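Local coordinates for protein versicolorin reductase (Brucella melitensis, PDB 4NIM) that probably catalyses an NAD(P)-dependent oxidation or reduction, as other short-chain dehydrogenases/reductases do, its substrate being unestablished, at residues 23-28 with 50-55; 31-36 with 54-59; 127-132 with 174-179; 137-142 with 187-192. One frame throughout, in Å; residues are numbered along the deposited sequence.

Contact 1. Residues 23-28 with 50-55; sequences STQGLG and AEKGRA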
loop_
_atom_site.group_PDB
_atom_site.type_symbol
_atom_site.label_atom_id
_atom_site.label_comp_id
_atom_site.label_asym_id
_atom_site.label_seq_id
_atom_site.Cartn_x
_atom_site.Cartn_y
_atom_site.Cartn_z
ATOM N N SER A 23 0.141 -6.928 6.039
ATOM C CA SER A 23 0.188 -6.514 7.432
ATOM C C SER A 23 0.446 -7.618 8.446
ATOM O O SER A 23 0.281 -7.398 9.667
ATOM C CB SER A 23 -1.062 -5.713 7.771
ATOM O OG SER A 23 -2.226 -6.294 7.204
ATOM N N THR A 24 0.876 -8.785 7.987
ATOM C CA THR A 24 1.299 -9.847 8.919
ATOM C C THR A 24 2.778 -9.712 9.314
ATOM O O THR A 24 3.278 -10.415 10.198
ATOM C CB THR A 24 1.029 -11.263 8.353
ATOM O OG1 THR A 24 1.790 -11.495 7.164
ATOM C CG2 THR A 24 -0.427 -11.436 8.015
ATOM N N GLN A 25 3.463 -8.784 8.663
ATOM C CA GLN A 25 4.872 -8.539 8.906
ATOM C C GLN A 25 5.290 -7.305 8.097
ATOM O O GLN A 25 4.491 -6.716 7.354
ATOM C CB GLN A 25 5.672 -9.752 8.477
ATOM C CG GLN A 25 5.359 -10.217 7.051
ATOM C CD GLN A 25 5.984 -11.561 6.746
ATOM O OE1 GLN A 25 6.561 -12.209 7.624
ATOM N NE2 GLN A 25 5.881 -11.994 5.495
ATOM N N GLY A 26 6.544 -6.918 8.262
ATOM C CA GLY A 26 7.166 -5.935 7.383
ATOM C C GLY A 26 6.474 -4.587 7.445
ATOM O O GLY A 26 6.051 -4.132 8.509
ATOM N N LEU A 27 6.390 -3.924 6.302
ATOM C CA LEU A 27 5.894 -2.547 6.297
ATOM C C LEU A 27 4.427 -2.425 6.710
ATOM O O LEU A 27 4.067 -1.504 7.449
ATOM C CB LEU A 27 6.130 -1.900 4.938
ATOM C CG LEU A 27 5.490 -0.529 4.695
ATOM C CD1 LEU A 27 6.012 0.482 5.709
ATOM C CD2 LEU A 27 5.764 -0.074 3.255
ATOM N N GLY A 28 3.590 -3.350 6.266
ATOM C CA GLY A 28 2.175 -3.260 6.601
ATOM C C GLY A 28 1.977 -3.406 8.124
ATOM O O GLY A 28 1.122 -2.750 8.720
ATOM N N ALA A 50 -2.094 -17.511 8.926
ATOM C CA ALA A 50 -3.017 -17.431 10.047
ATOM C C ALA A 50 -2.315 -17.090 11.377
ATOM O O ALA A 50 -2.794 -16.256 12.140
ATOM C CB ALA A 50 -3.783 -18.729 10.169
ATOM N N GLU A 51 -1.179 -17.733 11.638
ATOM C CA GLU A 51 -0.506 -17.604 12.917
ATOM C C GLU A 51 0.051 -16.195 13.104
ATOM O O GLU A 51 -0.173 -15.556 14.137
ATOM C CB GLU A 51 0.591 -18.677 13.067
ATOM N N LYS A 52 0.792 -15.711 12.123
ATOM C CA LYS A 52 1.313 -14.350 12.185
ATOM C C LYS A 52 0.165 -13.357 12.286
ATOM O O LYS A 52 0.237 -12.382 13.035
ATOM C CB LYS A 52 2.166 -14.042 10.952
ATOM C CG LYS A 52 3.530 -14.718 10.947
ATOM C CD LYS A 52 4.212 -14.582 9.595
ATOM C CE LYS A 52 5.716 -14.786 9.707
ATOM N NZ LYS A 52 6.298 -15.054 8.362
ATOM N N GLY A 53 -0.913 -13.609 11.542
ATOM C CA GLY A 53 -2.070 -12.719 11.566
ATOM C C GLY A 53 -2.681 -12.619 12.948
ATOM O O GLY A 53 -2.896 -11.510 13.455
ATOM N N ARG A 54 -2.960 -13.781 13.550
ATOM C CA ARG A 54 -3.483 -13.858 14.920
ATOM C C ARG A 54 -2.538 -13.140 15.880
ATOM O O ARG A 54 -2.978 -12.333 16.667
ATOM C CB ARG A 54 -3.720 -15.319 15.354
ATOM N N ALA A 55 -1.235 -13.395 15.771
ATOM C CA ALA A 55 -0.243 -12.750 16.638
ATOM C C ALA A 55 -0.262 -11.225 16.470
ATOM O O ALA A 55 -0.323 -10.488 17.447
ATOM C CB ALA A 55 1.153 -13.307 16.391
#
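The flat carboxamide of Q25 takes the ammonium of K52 obliquely at its oxygen. K52 NZ gives a hydrogen bond of 3.0 Å to Q25 OE1. The donor stands 35° out of the carbonyl plane, and the C=O...N angle is 130°. K52 CE follows alongside and comes within 3.4 Å of the same OE1. The segment 23-28 lies in the TGxxxGxG turn of the Rossmann fold, which in short-chain dehydrogenases/reductases wraps the cofactor. No cofactor is modelled here, so that role is inferred from the family. The turn faces the start of helix 50-63.

Q25 CG sits between the backbone N and the carbonyl carbon (chi1 52°), and the rest of its chain is extended. K52 is also extended beyond CG, which carries NZ to the amide of Q25. Nearer the backbones the packing is looser: K52 CB lies 3.9 Å from T24 O and 4.0 Å from T24 CB. G53 presents bare backbone to T24, and the two CA atoms are 5.2 Å apart. T24 also touches F69 of strand 66-71. S23 is tied inward: its OG bonds to I20 O and C46 N, fixing the turn to two strands. T24 CG2 rests 4.1 Å from G53 CA.

Contact 2. Residues 31-36 with 54-59; sequences TARLFA and RAQAAG
R33 and Q56 are the pair that meets here, and their contact is polar. R33 NH1 lies 3.4 Å from Q56 OE1 and 3.5 Å from Q56 NE2. NH1 and NE2 are both donors. NE2 lies at the edge of the guanidinium, in its plane. OE1 approaches the same group obliquely. The guanidinium and amide planes are 54° apart, and the two side chains run at about a right angle. Both chains are bent. R33 bends at chi3 (-67°), which turns its guanidinium toward the other helix. Q56 bends at chi2 (-72°) and swings its amide across the gap.

Backbone contact is absent. The nearest CA atoms, of R33 and G59, are 8.2 Å apart. Each helix is held by its own i to i+4 bonds, such as F35 N to T31 O. Apolar packing belongs to the inner side of helix 26-37. There T31 CG2 lies 3.8 Å above one face of the F35 ring, offset toward the rim.

This is a sparse surface meeting of the first two helices of the Rossmann fold. Beneath it, A32 and Q56 both touch I45 of strand 42-47. F35 reaches strand 17-20 as well, while T31 and L34 pack on helix 234-245.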
loop_
_atom_site.group_PDB
_atom_site.type_symbol
_atom_site.label_atom_id
_atom_site.label_comp_id
_atom_site.label_asym_id
_atom_site.label_seq_id
_atom_site.Cartn_x
_atom_site.Cartn_y
_atom_site.Cartn_z
ATOM N N THR A 31 3.146 -0.242 9.852
ATOM C CA THR A 31 2.117 0.763 9.627
ATOM C C THR A 31 0.926 0.549 10.601
ATOM O O THR A 31 0.428 1.512 11.221
ATOM C CB THR A 31 1.668 0.764 8.131
ATOM O OG1 THR A 31 2.823 1.002 7.296
ATOM C CG2 THR A 31 0.646 1.825 7.884
ATOM N N ALA A 32 0.460 -0.699 10.719
ATOM C CA ALA A 32 -0.688 -0.999 11.568
ATOM C C ALA A 32 -0.341 -0.661 13.040
ATOM O O ALA A 32 -1.113 0.009 13.704
ATOM C CB ALA A 32 -1.144 -2.468 11.426
ATOM N N ARG A 33 0.840 -1.077 13.489
ATOM C CA ARG A 33 1.326 -0.740 14.823
ATOM C C ARG A 33 1.357 0.763 15.076
ATOM O O ARG A 33 0.890 1.238 16.124
ATOM C CB ARG A 33 2.719 -1.341 15.072
ATOM C CG ARG A 33 2.692 -2.846 15.302
ATOM C CD ARG A 33 3.958 -3.341 16.023
ATOM N NE ARG A 33 5.085 -3.158 15.119
ATOM C CZ ARG A 33 5.466 -4.035 14.181
ATOM N NH1 ARG A 33 4.838 -5.210 14.064
ATOM N NH2 ARG A 33 6.487 -3.745 13.374
ATOM N N LEU A 34 1.896 1.531 14.134
ATOM C CA LEU A 34 1.936 2.977 14.295
ATOM C C LEU A 34 0.501 3.558 14.374
ATOM O O LEU A 34 0.214 4.461 15.176
ATOM C CB LEU A 34 2.713 3.629 13.137
ATOM C CG LEU A 34 2.786 5.139 13.234
ATOM C CD1 LEU A 34 3.531 5.562 14.508
ATOM C CD2 LEU A 34 3.421 5.746 11.988
ATOM N N PHE A 35 -0.380 3.058 13.516
ATOM C CA PHE A 35 -1.763 3.536 13.478
ATOM C C PHE A 35 -2.423 3.308 14.838
ATOM O O PHE A 35 -3.096 4.180 15.336
ATOM C CB PHE A 35 -2.570 2.862 12.394
ATOM C CG PHE A 35 -2.413 3.495 11.033
ATOM C CD1 PHE A 35 -1.280 4.247 10.713
ATOM C CD2 PHE A 35 -3.400 3.354 10.083
ATOM C CE1 PHE A 35 -1.167 4.851 9.473
ATOM C CE2 PHE A 35 -3.266 3.942 8.819
ATOM C CZ PHE A 35 -2.155 4.687 8.521
ATOM N N ALA A 36 -2.225 2.133 15.413
ATOM C CA ALA A 36 -2.742 1.833 16.765
ATOM C C ALA A 36 -2.131 2.753 17.829
ATOM O O ALA A 36 -2.846 3.315 18.711
ATOM C CB ALA A 36 -2.480 0.369 17.091
ATOM N N ARG A 54 -2.960 -13.781 13.550
ATOM C CA ARG A 54 -3.483 -13.858 14.920
ATOM C C ARG A 54 -2.538 -13.140 15.880
ATOM O O ARG A 54 -2.978 -12.333 16.667
ATOM C CB ARG A 54 -3.720 -15.319 15.354
ATOM N N ALA A 55 -1.235 -13.395 15.771
ATOM C CA ALA A 55 -0.243 -12.750 16.638
ATOM C C ALA A 55 -0.262 -11.225 16.470
ATOM O O ALA A 55 -0.323 -10.488 17.447
ATOM C CB ALA A 55 1.153 -13.307 16.391
ATOM N N GLN A 56 -0.260 -10.737 15.241
ATOM C CA GLN A 56 -0.345 -9.280 15.045
ATOM C C GLN A 56 -1.620 -8.674 15.594
ATOM O O GLN A 56 -1.577 -7.569 16.157
ATOM C CB GLN A 56 -0.220 -8.855 13.573
ATOM C CG GLN A 56 1.174 -8.971 12.997
ATOM C CD GLN A 56 2.184 -7.927 13.496
ATOM O OE1 GLN A 56 1.873 -6.763 13.737
ATOM N NE2 GLN A 56 3.402 -8.359 13.637
ATOM N N ALA A 57 -2.755 -9.347 15.390
ATOM C CA ALA A 57 -4.021 -8.783 15.862
ATOM C C ALA A 57 -3.984 -8.617 17.383
ATOM O O ALA A 57 -4.356 -7.579 17.886
ATOM C CB ALA A 57 -5.213 -9.624 15.437
ATOM N N ALA A 58 -3.503 -9.627 18.095
ATOM C CA ALA A 58 -3.443 -9.563 19.588
ATOM C C ALA A 58 -2.495 -8.427 19.998
ATOM O O ALA A 58 -2.817 -7.620 20.868
ATOM C CB ALA A 58 -2.998 -10.891 20.179
ATOM N N GLY A 59 -1.369 -8.312 19.295
ATOM C CA GLY A 59 -0.475 -7.180 19.484
ATOM C C GLY A 59 -1.133 -5.830 19.253
ATOM O O GLY A 59 -0.866 -4.888 19.982
#

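Contact 3. Residues 127-132 with 174-179; sequences APFFLI and DTLTRN. With EDO (1,2-ethanediol), chain B.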
loop_
_atom_site.group_PDB
_atom_site.type_symbol
_atom_site.label_atom_id
_atom_site.label_comp_id
_atom_site.label_asym_id
_atom_site.label_seq_id
_atom_site.Cartn_x
_atom_site.Cartn_y
_atom_site.Cartn_z
ATOM N N ALA A 127 -4.887 -5.981 -7.208
ATOM C CA ALA A 127 -5.363 -5.973 -5.811
ATOM C C ALA A 127 -5.624 -4.536 -5.350
ATOM O O ALA A 127 -6.745 -4.247 -4.929
ATOM C CB ALA A 127 -4.460 -6.754 -4.902
ATOM N N PRO A 128 -4.665 -3.610 -5.521
ATOM C CA PRO A 128 -5.040 -2.219 -5.222
ATOM C C PRO A 128 -6.255 -1.725 -5.960
ATOM O O PRO A 128 -7.081 -1.039 -5.370
ATOM C CB PRO A 128 -3.785 -1.448 -5.585
ATOM C CG PRO A 128 -2.672 -2.426 -5.230
ATOM C CD PRO A 128 -3.200 -3.757 -5.629
ATOM N N PHE A 129 -6.349 -1.990 -7.275
ATOM C CA PHE A 129 -7.523 -1.566 -7.985
ATOM C C PHE A 129 -8.848 -1.967 -7.299
ATOM O O PHE A 129 -9.731 -1.121 -7.087
ATOM C CB PHE A 129 -7.432 -2.032 -9.471
ATOM C CG PHE A 129 -8.505 -1.483 -10.361
ATOM C CD1 PHE A 129 -9.808 -2.003 -10.349
ATOM C CD2 PHE A 129 -8.195 -0.481 -11.269
ATOM C CE1 PHE A 129 -10.791 -1.472 -11.186
ATOM C CE2 PHE A 129 -9.154 0.056 -12.080
ATOM C CZ PHE A 129 -10.450 -0.442 -12.078
ATOM N N PHE A 130 -9.002 -3.243 -6.970
ATOM C CA PHE A 130 -10.251 -3.733 -6.457
ATOM C C PHE A 130 -10.434 -3.410 -4.953
ATOM O O PHE A 130 -11.535 -3.146 -4.540
ATOM C CB PHE A 130 -10.459 -5.203 -6.825
ATOM C CG PHE A 130 -10.796 -5.341 -8.242
ATOM C CD1 PHE A 130 -12.075 -5.002 -8.676
ATOM C CD2 PHE A 130 -9.842 -5.615 -9.179
ATOM C CE1 PHE A 130 -12.378 -5.010 -10.030
ATOM C CE2 PHE A 130 -10.146 -5.613 -10.534
ATOM C CZ PHE A 130 -11.428 -5.334 -10.949
ATOM N N LEU A 131 -9.351 -3.263 -4.221
ATOM C CA LEU A 131 -9.451 -2.748 -2.814
ATOM C C LEU A 131 -9.897 -1.288 -2.824
ATOM O O LEU A 131 -10.748 -0.872 -2.034
ATOM C CB LEU A 131 -8.108 -2.870 -2.106
ATOM C CG LEU A 131 -7.725 -4.317 -1.787
ATOM C CD1 LEU A 131 -6.229 -4.420 -1.560
ATOM C CD2 LEU A 131 -8.480 -4.732 -0.550
ATOM N N ILE A 132 -9.361 -0.528 -3.784
ATOM C CA ILE A 132 -9.736 0.862 -3.946
ATOM C C ILE A 132 -11.210 0.956 -4.346
ATOM O O ILE A 132 -11.950 1.770 -3.783
ATOM C CB ILE A 132 -8.834 1.579 -4.974
ATOM C CG1 ILE A 132 -7.435 1.826 -4.387
ATOM C CG2 ILE A 132 -9.418 2.931 -5.380
ATOM C CD1 ILE A 132 -6.360 2.150 -5.411
ATOM N N ASP A 174 1.127 3.901 -10.153
ATOM C CA ASP A 174 1.257 5.364 -10.164
ATOM C C ASP A 174 0.206 5.984 -11.061
ATOM O O ASP A 174 -0.420 6.969 -10.675
ATOM C CB ASP A 174 2.619 5.816 -10.645
ATOM C CG ASP A 174 3.758 5.484 -9.685
ATOM O OD1 ASP A 174 3.527 4.745 -8.703
ATOM O OD2 ASP A 174 4.898 6.029 -9.925
ATOM N N THR A 175 0.061 5.484 -12.295
ATOM C CA THR A 175 -1.005 5.971 -13.133
ATOM C C THR A 175 -2.404 5.859 -12.525
ATOM O O THR A 175 -3.226 6.799 -12.560
ATOM C CB THR A 175 -0.975 5.318 -14.516
ATOM O OG1 THR A 175 0.271 5.660 -15.131
ATOM C CG2 THR A 175 -2.134 5.818 -15.346
ATOM N N LEU A 176 -2.678 4.703 -11.953
ATOM C CA LEU A 176 -3.919 4.499 -11.195
ATOM C C LEU A 176 -4.129 5.462 -10.001
ATOM O O LEU A 176 -5.209 6.015 -9.840
ATOM C CB LEU A 176 -3.998 3.052 -10.736
ATOM C CG LEU A 176 -5.340 2.642 -10.144
ATOM C CD1 LEU A 176 -6.441 2.692 -11.178
ATOM C CD2 LEU A 176 -5.231 1.254 -9.476
ATOM N N THR A 177 -3.062 5.750 -9.273
ATOM C CA THR A 177 -3.120 6.711 -8.181
ATOM C C THR A 177 -3.619 8.032 -8.743
ATOM O O THR A 177 -4.538 8.632 -8.186
ATOM C CB THR A 177 -1.735 6.907 -7.514
ATOM O OG1 THR A 177 -1.324 5.676 -6.860
ATOM C CG2 THR A 177 -1.756 8.105 -6.520
ATOM N N ARG A 178 -3.060 8.475 -9.870
ATOM C CA ARG A 178 -3.459 9.777 -10.400
ATOM C C ARG A 178 -4.859 9.726 -10.961
ATOM O O ARG A 178 -5.652 10.636 -10.755
ATOM C CB ARG A 178 -2.489 10.286 -11.448
ATOM C CG ARG A 178 -1.101 10.606 -10.884
ATOM C CD ARG A 178 -0.434 11.421 -11.938
ATOM N NE ARG A 178 0.881 11.910 -11.596
ATOM C CZ ARG A 178 2.027 11.367 -11.980
ATOM N NH1 ARG A 178 2.054 10.228 -12.707
ATOM N NH2 ARG A 178 3.148 11.979 -11.577
ATOM N N ASN A 179 -5.182 8.651 -11.666
ATOM C CA ASN A 179 -6.534 8.514 -12.274
ATOM C C ASN A 179 -7.605 8.527 -11.209
ATOM O O ASN A 179 -8.620 9.240 -11.298
ATOM C CB ASN A 179 -6.606 7.222 -13.105
ATOM C CG ASN A 179 -7.920 7.087 -13.831
ATOM O OD1 ASN A 179 -8.913 6.734 -13.228
ATOM N ND2 ASN A 179 -7.902 7.320 -15.174
HETATM C C1 EDO B . 6.044 7.766 -12.585
HETATM O O1 EDO B . 5.252 8.122 -11.426
HETATM C C2 EDO B . 5.510 6.524 -13.320
HETATM O O2 EDO B . 4.306 6.749 -14.101
#
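L176 reaches across to F129 with both of its methyl groups. Its CG is anti to the backbone N (chi1 -170°), which carries the fork out toward the facing helix. L176 CD1 comes to 3.6 Å from F129 CD2, meeting the ring obliquely. L176 CD2 is 3.9 Å from F129 CA. F129 CG likewise lies opposite its own N (chi1 -172°), which places the ring beside L176, and the two side chains cross at about a right angle. On its other side, F129 CD1 sits 3.6 Å above the centre of the F130 ring. I132 completes the apolar patch: its CD1 is 4.3 Å from L176 CD2.

These are helices 114-142 and 164-183 of the Rossmann fold. The second carries the YxxxK motif of the family. In many short-chain dehydrogenases/reductases this helix pair builds a subunit interface. Here F129, I132 and N179 touch crystal neighbours, although the assembly is a single chain. P128 kinks helix 114-142, because its N cannot bond to the preceding turn.

On helix 164-183, D174 OD2 accepts a 2.6 Å hydrogen bond from O1 of an ethanediol, probably from the crystallisation liquor. S156 OG and N195 ND2 also bond to D174 OD2, and S152 OG bonds to D174 OD1.

Contact 4. Residues 137-142 with 187-192; sequences KLFRRD and NRIRVN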
loop_
_atom_site.group_PDB
_atom_site.type_symbol
_atom_site.label_atom_id
_atom_site.label_comp_id
_atom_site.label_asym_id
_atom_site.label_seq_id
_atom_site.Cartn_x
_atom_site.Cartn_y
_atom_site.Cartn_z
ATOM N N LYS A 137 -16.561 2.688 -2.530
ATOM C CA LYS A 137 -17.983 2.440 -2.388
ATOM C C LYS A 137 -18.419 2.735 -0.909
ATOM O O LYS A 137 -19.439 3.365 -0.684
ATOM C CB LYS A 137 -18.316 1.005 -2.751
ATOM C CG LYS A 137 -18.254 0.677 -4.263
ATOM C CD LYS A 137 -18.465 -0.819 -4.496
ATOM C CE LYS A 137 -18.239 -1.222 -5.966
ATOM N NZ LYS A 137 -18.284 -2.697 -6.154
ATOM N N LEU A 138 -17.620 2.326 0.059
ATOM C CA LEU A 138 -17.936 2.641 1.488
ATOM C C LEU A 138 -17.781 4.130 1.781
ATOM O O LEU A 138 -18.595 4.710 2.502
ATOM C CB LEU A 138 -17.052 1.840 2.429
ATOM C CG LEU A 138 -17.260 0.322 2.370
ATOM C CD1 LEU A 138 -16.465 -0.331 3.494
ATOM C CD2 LEU A 138 -18.725 -0.046 2.422
ATOM N N PHE A 139 -16.724 4.753 1.256
ATOM C CA PHE A 139 -16.536 6.179 1.501
ATOM C C PHE A 139 -17.770 6.948 1.016
ATOM O O PHE A 139 -18.310 7.781 1.752
ATOM C CB PHE A 139 -15.318 6.725 0.817
ATOM C CG PHE A 139 -13.994 6.162 1.315
ATOM C CD1 PHE A 139 -13.812 5.717 2.628
ATOM C CD2 PHE A 139 -12.895 6.171 0.454
ATOM C CE1 PHE A 139 -12.571 5.245 3.044
ATOM C CE2 PHE A 139 -11.664 5.693 0.852
ATOM C CZ PHE A 139 -11.508 5.238 2.161
ATOM N N ARG A 140 -18.225 6.640 -0.192
ATOM C CA ARG A 140 -19.415 7.306 -0.746
ATOM C C ARG A 140 -20.690 7.025 0.040
ATOM O O ARG A 140 -21.496 7.931 0.233
ATOM C CB ARG A 140 -19.624 6.920 -2.198
ATOM C CG ARG A 140 -18.507 7.433 -3.085
ATOM C CD ARG A 140 -18.538 6.801 -4.458
ATOM N NE ARG A 140 -19.603 7.273 -5.334
ATOM C CZ ARG A 140 -20.671 6.580 -5.710
ATOM N NH1 ARG A 140 -20.912 5.351 -5.273
ATOM N NH2 ARG A 140 -21.451 7.100 -6.615
ATOM N N ARG A 141 -20.905 5.767 0.431
ATOM C CA ARG A 141 -22.107 5.373 1.123
ATOM C C ARG A 141 -22.240 6.196 2.420
ATOM O O ARG A 141 -23.347 6.624 2.768
ATOM C CB ARG A 141 -22.041 3.883 1.480
ATOM C CG ARG A 141 -23.285 3.397 2.206
ATOM C CD ARG A 141 -23.108 2.000 2.744
ATOM N NE ARG A 141 -22.275 2.025 3.938
ATOM C CZ ARG A 141 -21.752 0.953 4.510
ATOM N NH1 ARG A 141 -21.988 -0.265 4.004
ATOM N NH2 ARG A 141 -21.007 1.108 5.600
ATOM N N ASP A 142 -21.128 6.411 3.131
ATOM C CA ASP A 142 -21.195 7.019 4.462
ATOM C C ASP A 142 -20.690 8.486 4.426
ATOM O O ASP A 142 -20.544 9.097 5.460
ATOM C CB ASP A 142 -20.409 6.190 5.474
ATOM C CG ASP A 142 -20.986 4.815 5.692
ATOM O OD1 ASP A 142 -22.192 4.641 5.457
ATOM O OD2 ASP A 142 -20.233 3.904 6.096
ATOM N N ASN A 187 -15.413 14.374 -4.328
ATOM C CA ASN A 187 -15.773 13.597 -3.155
ATOM C C ASN A 187 -14.916 13.905 -1.936
ATOM O O ASN A 187 -15.292 13.513 -0.825
ATOM C CB ASN A 187 -15.662 12.106 -3.416
ATOM C CG ASN A 187 -16.439 11.676 -4.605
ATOM O OD1 ASN A 187 -16.021 11.918 -5.745
ATOM N ND2 ASN A 187 -17.583 11.009 -4.377
ATOM N N ARG A 188 -13.783 14.580 -2.133
ATOM C CA ARG A 188 -12.822 14.808 -1.058
ATOM C C ARG A 188 -12.280 13.480 -0.530
ATOM O O ARG A 188 -11.976 13.336 0.670
ATOM C CB ARG A 188 -13.426 15.697 0.052
ATOM C CG ARG A 188 -13.727 17.099 -0.456
ATOM C CD ARG A 188 -14.140 18.059 0.662
ATOM N NE ARG A 188 -15.593 18.146 0.768
ATOM C CZ ARG A 188 -16.260 18.657 1.799
ATOM N NH1 ARG A 188 -15.621 19.173 2.850
ATOM N NH2 ARG A 188 -17.590 18.664 1.772
ATOM N N ILE A 189 -12.187 12.511 -1.449
ATOM C CA ILE A 189 -11.493 11.276 -1.192
ATOM C C ILE A 189 -10.095 11.445 -1.759
ATOM O O ILE A 189 -9.944 11.732 -2.981
ATOM C CB ILE A 189 -12.176 10.051 -1.831
ATOM C CG1 ILE A 189 -13.563 9.857 -1.257
ATOM C CG2 ILE A 189 -11.288 8.817 -1.615
ATOM C CD1 ILE A 189 -14.489 8.950 -2.074
ATOM N N ARG A 190 -9.073 11.242 -0.915
ATOM C CA ARG A 190 -7.707 11.595 -1.301
ATOM C C ARG A 190 -6.955 10.312 -1.555
ATOM O O ARG A 190 -7.177 9.344 -0.831
ATOM C CB ARG A 190 -7.016 12.402 -0.219
ATOM C CG ARG A 190 -7.759 13.685 0.035
ATOM C CD ARG A 190 -7.045 14.555 1.040
ATOM N NE ARG A 190 -6.788 13.870 2.297
ATOM C CZ ARG A 190 -5.587 13.480 2.743
ATOM N NH1 ARG A 190 -4.467 13.693 2.048
ATOM N NH2 ARG A 190 -5.494 12.944 3.961
ATOM N N VAL A 191 -6.208 10.278 -2.647
ATOM C CA VAL A 191 -5.417 9.099 -3.046
ATOM C C VAL A 191 -3.995 9.529 -3.414
ATOM O O VAL A 191 -3.786 10.248 -4.394
ATOM C CB VAL A 191 -6.042 8.374 -4.240
ATOM C CG1 VAL A 191 -5.367 7.014 -4.448
ATOM C CG2 VAL A 191 -7.564 8.211 -4.047
ATOM N N ASN A 192 -3.033 9.048 -2.661
ATOM C CA ASN A 192 -1.654 9.448 -2.815
ATOM C C ASN A 192 -0.764 8.237 -2.825
ATOM O O ASN A 192 -1.147 7.141 -2.339
ATOM C CB ASN A 192 -1.242 10.378 -1.692
ATOM C CG ASN A 192 -1.935 11.709 -1.762
ATOM O OD1 ASN A 192 -1.668 12.530 -2.637
ATOM N ND2 ASN A 192 -2.802 11.943 -0.803
#
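Next to F139, which packs on I189, R141 NH2 bonds to D142 OD2 at 2.9 Å. R141 NE also bonds to D142 OD1, at 3.0 Å. The guanidinium therefore grips the carboxylate side-on with two nitrogens. OD2 is met on the syn side, 19° out of the carboxylate plane. OD1 is met from above that plane. L138 CD2 lies over one guanidinium face, offset toward the rim, and R141 NH1 forms a further salt bridge to D88.

The contact between the segments is mainly apolar. I189 CG2 lies 3.7 Å from F139 CD2, oblique to the ring. I189 CD1 is equally near F139 CB. Both branches of I189 come to F139 from one side, CG2 beside CD2 and CE2 of the ring and CD1 beside CB. F139 CG is anti to the carbonyl carbon (chi1 -65°), and this brings the ring beside I189. Farther out, N187 ND2 is 3.9 Å from R140 CG. It touches the aliphatic part of the arginine and makes no hydrogen bond across.

Here the end region of helix 114-142 packs on the loop that leads into strand 190-196 of the Rossmann sheet. That strand runs between 147-153 and 256-259. F139 also packs on I148 of strand 147-153, L138 touches V84 and D88 of helix 77-91, and V191 touches V180 and A181 of helix 164-183.

The four contacts form two pairs within one Rossmann domain. Contacts 1 and 2 come first in the chain and both join helix 26-37 to helix 50-63. Their centres are 8 Å apart, and they touch where T24 O meets Q56 CG. Contacts 3 and 4 share helix 114-142, with centres 13 Å apart. Their segments alternate along the chain: both first segments lie on helix 114-142, and the partners follow on helix 164-183 and at strand 190-196. The two pairs do not touch: their centres lie 23 to 27 Å apart. The first pair belongs to the half with the glycine-rich turn, the second to the half whose helix 164-183 carries the YxxxK motif. The parallel sheet connects the halves.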